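Long-range contact in Endoglucanase(Endo-1,4-beta-glucanase)protein (PDB 6R2J), which is an endoglucanase of glycosyl hydrolase family 5 that probably hydrolyses beta-1,4-glucosidic bonds of cellulose and has cellobiose bound here: residues Y116-E128 with W152-V166. Sequence-based numbering, arbitrary orientation.
Sequences YEAYASVWRKLAE and WPGAAQAAVDAIREV
Arg124 NE donates to Glu165 OE1 over 2.9 Å, the shortest polar bond between the helices. The N-H...O angle of 137° shows a bent bond, and NE meets the oxygen from above the carboxylate plane. Arg124 NH2 adds only a weak second bond to Glu165 OE2, completing a salt bridge at the partly exposed side of the helix pair. The arginine chain bends at chi3 (-58°), which turns the guanidinium back so that one face lies over Ala162 CB, while its CG rests on Val166 CG1. With a leucine here, the Glu165 carboxylate would probably lose its cationic mate and be left to turn toward solvent.

Between the axes the contact is built from alanines, Ala120 against Ala158, Ala159 and Ala162. Ala120 CA and Ala159 CA are 4.2 Å apart, evidence that the backbones themselves nearly touch, and the Ala162 methyl CB presses on Ala120 O at 3.3 Å. Further along, Ala127 CB meets Val166 CG2 tightly at 3.5 Å.

At the other end, one face of the Tyr116 ring lies over the Gly154-Ala155 peptide, CE1 standing 3.4 Å from Ala155 N; its OH bonds to Leu151 O. Tyr119, with CG anti to the backbone N, swings inward and brings its ring edge to Ala155 O, CE2 being 3.2 Å away. Its OH reaches the edge of the Trp152 indole and hydrogen-bonds Ile141 O, which also accepts from Trp123 NE1. Ile163 CD1 lies 3.7 Å above the Trp123 indole plane, displaced toward the rim.

The axes approach to 7.9 Å and cross at -34°, the close, near-parallel packing of consecutive outer helices in a TIM barrel, here flanking strand 136-140 in the beta/alpha-barrel of this cellulase family.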
ATOM      1  N   TYR A 116      19.681 -11.495   1.535  1.00 13.63           N
ATOM      2  CA  TYR A 116      18.322 -11.967   1.356  1.00 13.51           C
ATOM      3  C   TYR A 116      17.806 -12.720   2.580  1.00 14.27           C
ATOM      4  O   TYR A 116      16.617 -12.639   2.902  1.00 15.61           O
ATOM      5  CB  TYR A 116      18.350 -12.908   0.166  1.00 13.13           C
ATOM      6  CG  TYR A 116      18.356 -12.275  -1.190  1.00 10.99           C
ATOM      7  CD1 TYR A 116      18.094 -10.917  -1.379  1.00  9.99           C
ATOM      8  CD2 TYR A 116      18.558 -13.069  -2.307  1.00 11.22           C
ATOM      9  CE1 TYR A 116      18.015 -10.379  -2.659  1.00  9.00           C
ATOM     10  CE2 TYR A 116      18.523 -12.538  -3.569  1.00 11.10           C
ATOM     11  CZ  TYR A 116      18.247 -11.201  -3.743  1.00 10.45           C
ATOM     12  OH  TYR A 116      18.228 -10.742  -5.026  1.00 10.34           O
ATOM     13  N   GLU A 117      18.672 -13.497   3.243  1.00 13.91           N
ATOM     14  CA  GLU A 117      18.269 -14.249   4.430  1.00 14.45           C
ATOM     15  C   GLU A 117      17.826 -13.335   5.571  1.00 12.87           C
ATOM     16  O   GLU A 117      17.027 -13.747   6.416  1.00 12.77           O
ATOM     17  CB  GLU A 117      19.427 -15.167   4.867  1.00 17.25           C
ATOM     18  CG  GLU A 117      19.111 -16.185   5.990  1.00 22.21           C
ATOM     19  CD  GLU A 117      17.634 -16.660   6.028  1.00 25.29           C
ATOM     20  OE1 GLU A 117      16.974 -16.536   7.092  1.00 25.35           O
ATOM     21  OE2 GLU A 117      17.141 -17.171   4.992  1.00 27.36           O
ATOM     22  N   ALA A 118      18.366 -12.121   5.653  1.00 11.91           N
ATOM     23  CA  ALA A 118      17.969 -11.208   6.719  1.00 12.00           C
ATOM     24  C   ALA A 118      16.550 -10.688   6.504  1.00 10.53           C
ATOM     25  O   ALA A 118      15.788 -10.506   7.459  1.00 10.03           O
ATOM     26  CB  ALA A 118      18.979 -10.068   6.781  1.00 13.19           C
ATOM     27  N   TYR A 119      16.208 -10.416   5.253  1.00  9.46           N
ATOM     28  CA  TYR A 119      14.862 -10.012   4.866  1.00  7.06           C
ATOM     29  C   TYR A 119      13.864 -11.150   5.049  1.00  8.79           C
ATOM     30  O   TYR A 119      12.807 -10.963   5.651  1.00 10.28           O
ATOM     31  CB  TYR A 119      14.973  -9.558   3.417  1.00  6.48           C
ATOM     32  CG  TYR A 119      13.782  -8.971   2.794  1.00  6.97           C
ATOM     33  CD1 TYR A 119      13.074  -7.957   3.413  1.00  7.11           C
ATOM     34  CD2 TYR A 119      13.372  -9.400   1.555  1.00  7.66           C
ATOM     35  CE1 TYR A 119      11.956  -7.409   2.822  1.00  7.49           C
ATOM     36  CE2 TYR A 119      12.249  -8.858   0.952  1.00  8.07           C
ATOM     37  CZ  TYR A 119      11.537  -7.856   1.588  1.00  7.31           C
ATOM     38  OH  TYR A 119      10.412  -7.316   0.964  1.00  7.68           O
ATOM     39  N   ALA A 120      14.174 -12.342   4.524  1.00 10.03           N
ATOM     40  CA  ALA A 120      13.318 -13.499   4.757  1.00  8.84           C
ATOM     41  C   ALA A 120      13.013 -13.710   6.245  1.00  9.75           C
ATOM     42  O   ALA A 120      11.859 -13.961   6.616  1.00 10.70           O
ATOM     43  CB  ALA A 120      13.974 -14.734   4.151  1.00 10.94           C
ATOM     44  N   SER A 121      14.034 -13.629   7.110  1.00 11.62           N
ATOM     45  CA  SER A 121      13.828 -13.912   8.533  1.00 14.19           C
ATOM     46  C   SER A 121      12.886 -12.896   9.165  1.00 14.33           C
ATOM     47  O   SER A 121      11.971 -13.263   9.909  1.00 15.82           O
ATOM     48  CB  SER A 121      15.161 -13.922   9.288  1.00 17.00           C
ATOM     49  OG  SER A 121      14.935 -13.849  10.681  1.00 19.14           O
ATOM     50  N   VAL A 122      13.098 -11.604   8.874  1.00 13.72           N
ATOM     51  CA  VAL A 122      12.265 -10.573   9.474  1.00 10.81           C
ATOM     52  C   VAL A 122      10.816 -10.787   9.070  1.00 10.10           C
ATOM     53  O   VAL A 122       9.910 -10.617   9.884  1.00 10.17           O
ATOM     54  CB  VAL A 122      12.805  -9.139   9.241  1.00 10.61           C
ATOM     55  CG1 VAL A 122      12.569  -8.656   7.850  1.00  9.47           C
ATOM     56  CG2 VAL A 122      12.188  -8.228  10.302  1.00 12.54           C
ATOM     57  N   TRP A 123      10.573 -11.224   7.821  1.00 11.16           N
ATOM     58  CA  TRP A 123       9.195 -11.456   7.397  1.00 11.84           C
ATOM     59  C   TRP A 123       8.651 -12.741   8.011  1.00 13.28           C
ATOM     60  O   TRP A 123       7.498 -12.797   8.457  1.00 12.87           O
ATOM     61  CB  TRP A 123       9.086 -11.428   5.867  1.00 11.45           C
ATOM     62  CG  TRP A 123       8.648 -10.054   5.411  1.00 11.05           C
ATOM     63  CD1 TRP A 123       9.324  -9.175   4.584  1.00 10.54           C
ATOM     64  CD2 TRP A 123       7.446  -9.390   5.795  1.00 10.34           C
ATOM     65  NE1 TRP A 123       8.605  -8.002   4.450  1.00 10.56           N
ATOM     66  CE2 TRP A 123       7.452  -8.107   5.179  1.00  9.95           C
ATOM     67  CE3 TRP A 123       6.369  -9.738   6.614  1.00 10.63           C
ATOM     68  CZ2 TRP A 123       6.409  -7.193   5.346  1.00 10.37           C
ATOM     69  CZ3 TRP A 123       5.323  -8.809   6.771  1.00  9.84           C
ATOM     70  CH2 TRP A 123       5.352  -7.565   6.124  1.00 10.11           C
ATOM     71  N   ARG A 124       9.488 -13.771   8.073  1.00 14.71           N
ATOM     72  CA  ARG A 124       9.094 -14.958   8.808  1.00 14.08           C
ATOM     73  C   ARG A 124       8.744 -14.599  10.244  1.00 12.86           C
ATOM     74  O   ARG A 124       7.705 -15.018  10.763  1.00 12.38           O
ATOM     75  CB  ARG A 124      10.209 -15.999   8.744  1.00 15.59           C
ATOM     76  CG  ARG A 124       9.697 -17.385   9.139  1.00 18.26           C
ATOM     77  CD  ARG A 124      10.805 -18.421   9.226  1.00 20.61           C
ATOM     78  NE  ARG A 124      11.552 -18.588   7.980  1.00 21.52           N
ATOM     79  CZ  ARG A 124      12.752 -18.067   7.755  1.00 20.49           C
ATOM     80  NH1 ARG A 124      13.343 -17.342   8.685  1.00 20.44           N
ATOM     81  NH2 ARG A 124      13.359 -18.272   6.605  1.00 18.87           N
ATOM     82  N   LYS A 125       9.598 -13.819  10.901  1.00 13.44           N
ATOM     83  CA  LYS A 125       9.336 -13.440  12.284  1.00 13.46           C
ATOM     84  C   LYS A 125       8.094 -12.576  12.391  1.00 11.71           C
ATOM     85  O   LYS A 125       7.292 -12.773  13.306  1.00 12.46           O
ATOM     86  CB  LYS A 125      10.538 -12.718  12.892  1.00 14.25           C
ATOM     87  CG  LYS A 125      11.589 -13.621  13.500  1.00 14.81           C
ATOM     88  CD  LYS A 125      12.578 -12.770  14.248  1.00 16.81           C
ATOM     89  CE  LYS A 125      13.643 -13.589  14.938  1.00 19.52           C
ATOM     90  NZ  LYS A 125      14.803 -13.781  14.030  1.00 22.65           N
ATOM     91  N   LEU A 126       7.922 -11.595  11.491  1.00 10.54           N
ATOM     92  CA  LEU A 126       6.703 -10.782  11.519  1.00 11.34           C
ATOM     93  C   LEU A 126       5.448 -11.626  11.276  1.00 12.17           C
ATOM     94  O   LEU A 126       4.417 -11.433  11.941  1.00 13.94           O
ATOM     95  CB  LEU A 126       6.788  -9.658  10.486  1.00 12.33           C
ATOM     96  CG  LEU A 126       7.788  -8.532  10.750  1.00 10.17           C
ATOM     97  CD1 LEU A 126       7.897  -7.624   9.556  1.00  9.60           C
ATOM     98  CD2 LEU A 126       7.358  -7.782  11.991  1.00 11.51           C
ATOM     99  N   ALA A 127       5.504 -12.562  10.321  1.00 10.66           N
ATOM    100  CA  ALA A 127       4.330 -13.389  10.049  1.00 11.87           C
ATOM    101  C   ALA A 127       3.975 -14.268  11.247  1.00 12.62           C
ATOM    102  O   ALA A 127       2.798 -14.553  11.475  1.00 10.87           O
ATOM    103  CB  ALA A 127       4.566 -14.223   8.789  1.00 13.38           C
ATOM    104  N   GLU A 128       4.980 -14.714  12.014  1.00 15.39           N
ATOM    105  CA  GLU A 128       4.729 -15.430  13.262  0.82 16.88           C
ATOM    106  C   GLU A 128       3.999 -14.552  14.271  1.00 16.29           C
ATOM    107  O   GLU A 128       3.158 -15.040  15.027  1.00 17.88           O
ATOM    108  CB  GLU A 128       6.061 -15.897  13.868  0.82 19.16           C
ATOM    109  CG  GLU A 128       6.783 -17.070  13.153  0.82 21.40           C
ATOM    110  CD  GLU A 128       8.238 -17.254  13.638  0.82 22.87           C
ATOM    111  OE1 GLU A 128       8.548 -16.828  14.767  0.82 22.99           O
ATOM    112  OE2 GLU A 128       9.081 -17.815  12.899  0.82 23.98           O
ATOM    113  N   TRP A 152      15.914  -6.798  -6.511  1.00  9.04           N
ATOM    114  CA  TRP A 152      14.560  -6.864  -5.963  1.00  9.35           C
ATOM    115  C   TRP A 152      13.861  -8.220  -6.211  1.00 10.58           C
ATOM    116  O   TRP A 152      13.245  -8.757  -5.271  1.00 11.58           O
ATOM    117  CB  TRP A 152      13.739  -5.630  -6.381  1.00  9.66           C
ATOM    118  CG  TRP A 152      12.274  -5.816  -6.022  1.00 10.99           C
ATOM    119  CD1 TRP A 152      11.211  -5.778  -6.870  1.00 11.89           C
ATOM    120  CD2 TRP A 152      11.725  -6.150  -4.723  1.00 10.30           C
ATOM    121  NE1 TRP A 152      10.037  -6.029  -6.184  1.00 12.57           N
ATOM    122  CE2 TRP A 152      10.331  -6.254  -4.867  1.00 11.83           C
ATOM    123  CE3 TRP A 152      12.266  -6.316  -3.456  1.00  9.60           C
ATOM    124  CZ2 TRP A 152       9.492  -6.562  -3.803  1.00 10.62           C
ATOM    125  CZ3 TRP A 152      11.426  -6.624  -2.409  1.00  9.72           C
ATOM    126  CH2 TRP A 152      10.061  -6.746  -2.590  1.00 10.09           C
ATOM    127  N   PRO A 153      13.885  -8.812  -7.422  1.00 10.20           N
ATOM    128  CA  PRO A 153      13.094 -10.043  -7.633  1.00 11.28           C
ATOM    129  C   PRO A 153      13.496 -11.209  -6.726  1.00 10.89           C
ATOM    130  O   PRO A 153      12.630 -11.918  -6.198  1.00 11.07           O
ATOM    131  CB  PRO A 153      13.313 -10.335  -9.122  1.00 12.48           C
ATOM    132  CG  PRO A 153      13.526  -8.937  -9.743  1.00 11.90           C
ATOM    133  CD  PRO A 153      14.355  -8.220  -8.693  1.00 11.02           C
ATOM    134  N   GLY A 154      14.797 -11.419  -6.519  1.00  9.35           N
ATOM    135  CA  GLY A 154      15.240 -12.437  -5.587  1.00  8.23           C
ATOM    136  C   GLY A 154      14.845 -12.162  -4.148  1.00  8.94           C
ATOM    137  O   GLY A 154      14.600 -13.098  -3.376  1.00 10.97           O
ATOM    138  N   ALA A 155      14.849 -10.889  -3.748  1.00  8.62           N
ATOM    139  CA  ALA A 155      14.469 -10.536  -2.381  1.00  9.52           C
ATOM    140  C   ALA A 155      12.995 -10.814  -2.153  1.00  9.90           C
ATOM    141  O   ALA A 155      12.616 -11.339  -1.099  1.00 10.49           O
ATOM    142  CB  ALA A 155      14.757  -9.056  -2.119  1.00  8.49           C
ATOM    143  N   ALA A 156      12.160 -10.485  -3.153  1.00  9.61           N
ATOM    144  CA  ALA A 156      10.719 -10.725  -3.048  1.00  8.91           C
ATOM    145  C   ALA A 156      10.408 -12.211  -2.904  1.00  9.66           C
ATOM    146  O   ALA A 156       9.544 -12.594  -2.100  1.00  9.56           O
ATOM    147  CB  ALA A 156       9.990 -10.169  -4.273  1.00  7.83           C
ATOM    148  N   GLN A 157      11.086 -13.067  -3.683  1.00  9.33           N
ATOM    149  CA  GLN A 157      10.877 -14.504  -3.533  1.00  8.65           C
ATOM    150  C   GLN A 157      11.405 -15.043  -2.196  1.00  9.44           C
ATOM    151  O   GLN A 157      10.819 -15.980  -1.627  1.00 10.80           O
ATOM    152  CB  GLN A 157      11.495 -15.233  -4.716  1.00  8.46           C
ATOM    153  CG  GLN A 157      11.107 -16.679  -4.822  1.00  7.66           C
ATOM    154  CD  GLN A 157       9.672 -16.844  -5.266  1.00  8.29           C
ATOM    155  OE1 GLN A 157       9.305 -16.453  -6.361  1.00  9.77           O
ATOM    156  NE2 GLN A 157       8.853 -17.415  -4.411  1.00 10.44           N
ATOM    157  N   ALA A 158      12.515 -14.502  -1.692  1.00  9.68           N
ATOM    158  CA  ALA A 158      13.023 -14.951  -0.401  1.00  9.27           C
ATOM    159  C   ALA A 158      12.012 -14.674   0.703  1.00 10.02           C
ATOM    160  O   ALA A 158      11.744 -15.546   1.534  1.00 10.93           O
ATOM    161  CB  ALA A 158      14.383 -14.311  -0.116  1.00  9.22           C
ATOM    162  N   ALA A 159      11.397 -13.485   0.695  1.00  9.00           N
ATOM    163  CA  ALA A 159      10.414 -13.148   1.723  1.00  8.87           C
ATOM    164  C   ALA A 159       9.150 -13.983   1.571  1.00 10.38           C
ATOM    165  O   ALA A 159       8.571 -14.425   2.568  1.00 11.78           O
ATOM    166  CB  ALA A 159      10.083 -11.657   1.670  1.00  9.02           C
ATOM    167  N   VAL A 160       8.695 -14.201   0.330  1.00 10.35           N
ATOM    168  CA  VAL A 160       7.483 -14.988   0.115  1.00 11.70           C
ATOM    169  C   VAL A 160       7.683 -16.427   0.598  1.00 11.79           C
ATOM    170  O   VAL A 160       6.864 -16.974   1.354  1.00 11.91           O
ATOM    171  CB  VAL A 160       7.044 -14.950  -1.366  1.00 11.54           C
ATOM    172  CG1 VAL A 160       5.980 -16.028  -1.587  1.00 11.16           C
ATOM    173  CG2 VAL A 160       6.567 -13.568  -1.769  1.00 11.85           C
ATOM    174  N   ASP A 161       8.782 -17.057   0.178  1.00 11.79           N
ATOM    175  CA  ASP A 161       9.057 -18.418   0.634  1.00 10.77           C
ATOM    176  C   ASP A 161       9.000 -18.483   2.150  1.00 10.43           C
ATOM    177  O   ASP A 161       8.331 -19.347   2.725  1.00 11.80           O
ATOM    178  CB  ASP A 161      10.421 -18.883   0.114  1.00 11.17           C
ATOM    179  CG  ASP A 161      10.445 -19.049  -1.396  1.00 11.43           C
ATOM    180  OD1 ASP A 161       9.362 -19.125  -2.010  1.00 11.27           O
ATOM    181  OD2 ASP A 161      11.544 -19.106  -1.978  1.00 12.89           O
ATOM    182  N   ALA A 162       9.665 -17.536   2.809  1.00 11.07           N
ATOM    183  CA  ALA A 162       9.744 -17.527   4.268  1.00 12.14           C
ATOM    184  C   ALA A 162       8.373 -17.333   4.901  1.00 12.66           C
ATOM    185  O   ALA A 162       8.015 -18.030   5.863  1.00 13.44           O
ATOM    186  CB  ALA A 162      10.704 -16.431   4.734  1.00 11.92           C
ATOM    187  N   ILE A 163       7.591 -16.387   4.376  1.00 11.92           N
ATOM    188  CA  ILE A 163       6.257 -16.150   4.916  1.00 12.51           C
ATOM    189  C   ILE A 163       5.407 -17.419   4.824  1.00 11.65           C
ATOM    190  O   ILE A 163       4.651 -17.752   5.744  1.00 12.05           O
ATOM    191  CB  ILE A 163       5.584 -14.979   4.168  1.00 13.55           C
ATOM    192  CG1 ILE A 163       6.141 -13.609   4.584  1.00 14.10           C
ATOM    193  CG2 ILE A 163       4.043 -15.022   4.379  1.00 13.95           C
ATOM    194  CD1 ILE A 163       5.666 -12.443   3.652  1.00 11.68           C
ATOM    195  N   ARG A 164       5.489 -18.123   3.694  1.00 13.37           N
ATOM    196  CA  ARG A 164       4.639 -19.280   3.453  1.00 12.96           C
ATOM    197  C   ARG A 164       5.095 -20.488   4.240  1.00 13.23           C
ATOM    198  O   ARG A 164       4.376 -21.497   4.253  1.00 14.87           O
ATOM    199  CB  ARG A 164       4.586 -19.588   1.948  1.00 13.00           C
ATOM    200  CG  ARG A 164       3.961 -18.456   1.105  1.00 11.38           C
ATOM    201  CD  ARG A 164       2.459 -18.470   1.341  1.00 13.16           C
ATOM    202  NE  ARG A 164       1.719 -17.601   0.436  1.00 12.36           N
ATOM    203  CZ  ARG A 164       0.902 -16.646   0.843  1.00 11.51           C
ATOM    204  NH1 ARG A 164       0.705 -16.426   2.133  1.00 12.01           N
ATOM    205  NH2 ARG A 164       0.275 -15.908  -0.041  1.00 11.91           N
ATOM    206  N   GLU A 165       6.268 -20.397   4.885  1.00 13.51           N
ATOM    207  CA  GLU A 165       6.709 -21.427   5.821  1.00 16.55           C
ATOM    208  C   GLU A 165       5.907 -21.371   7.115  1.00 15.12           C
ATOM    209  O   GLU A 165       5.798 -22.374   7.830  1.00 15.86           O
ATOM    210  CB  GLU A 165       8.184 -21.221   6.178  1.00 18.17           C
ATOM    211  CG  GLU A 165       9.210 -21.432   5.074  1.00 20.09           C
ATOM    212  CD  GLU A 165      10.633 -21.002   5.545  1.00 22.34           C
ATOM    213  OE1 GLU A 165      10.929 -21.182   6.746  1.00 23.04           O
ATOM    214  OE2 GLU A 165      11.446 -20.465   4.751  1.00 24.52           O
ATOM    215  N   VAL A 166       5.374 -20.202   7.446  1.00 15.00           N
ATOM    216  CA  VAL A 166       4.616 -20.024   8.672  1.00 16.86           C
ATOM    217  C   VAL A 166       3.156 -19.660   8.433  1.00 16.00           C
ATOM    218  O   VAL A 166       2.329 -19.903   9.328  1.00 14.46           O
ATOM    219  CB  VAL A 166       5.276 -19.003   9.629  1.00 19.65           C
ATOM    220  CG1 VAL A 166       6.698 -19.425   9.993  1.00 21.14           C
ATOM    221  CG2 VAL A 166       5.237 -17.620   9.038  1.00 19.59           C
TER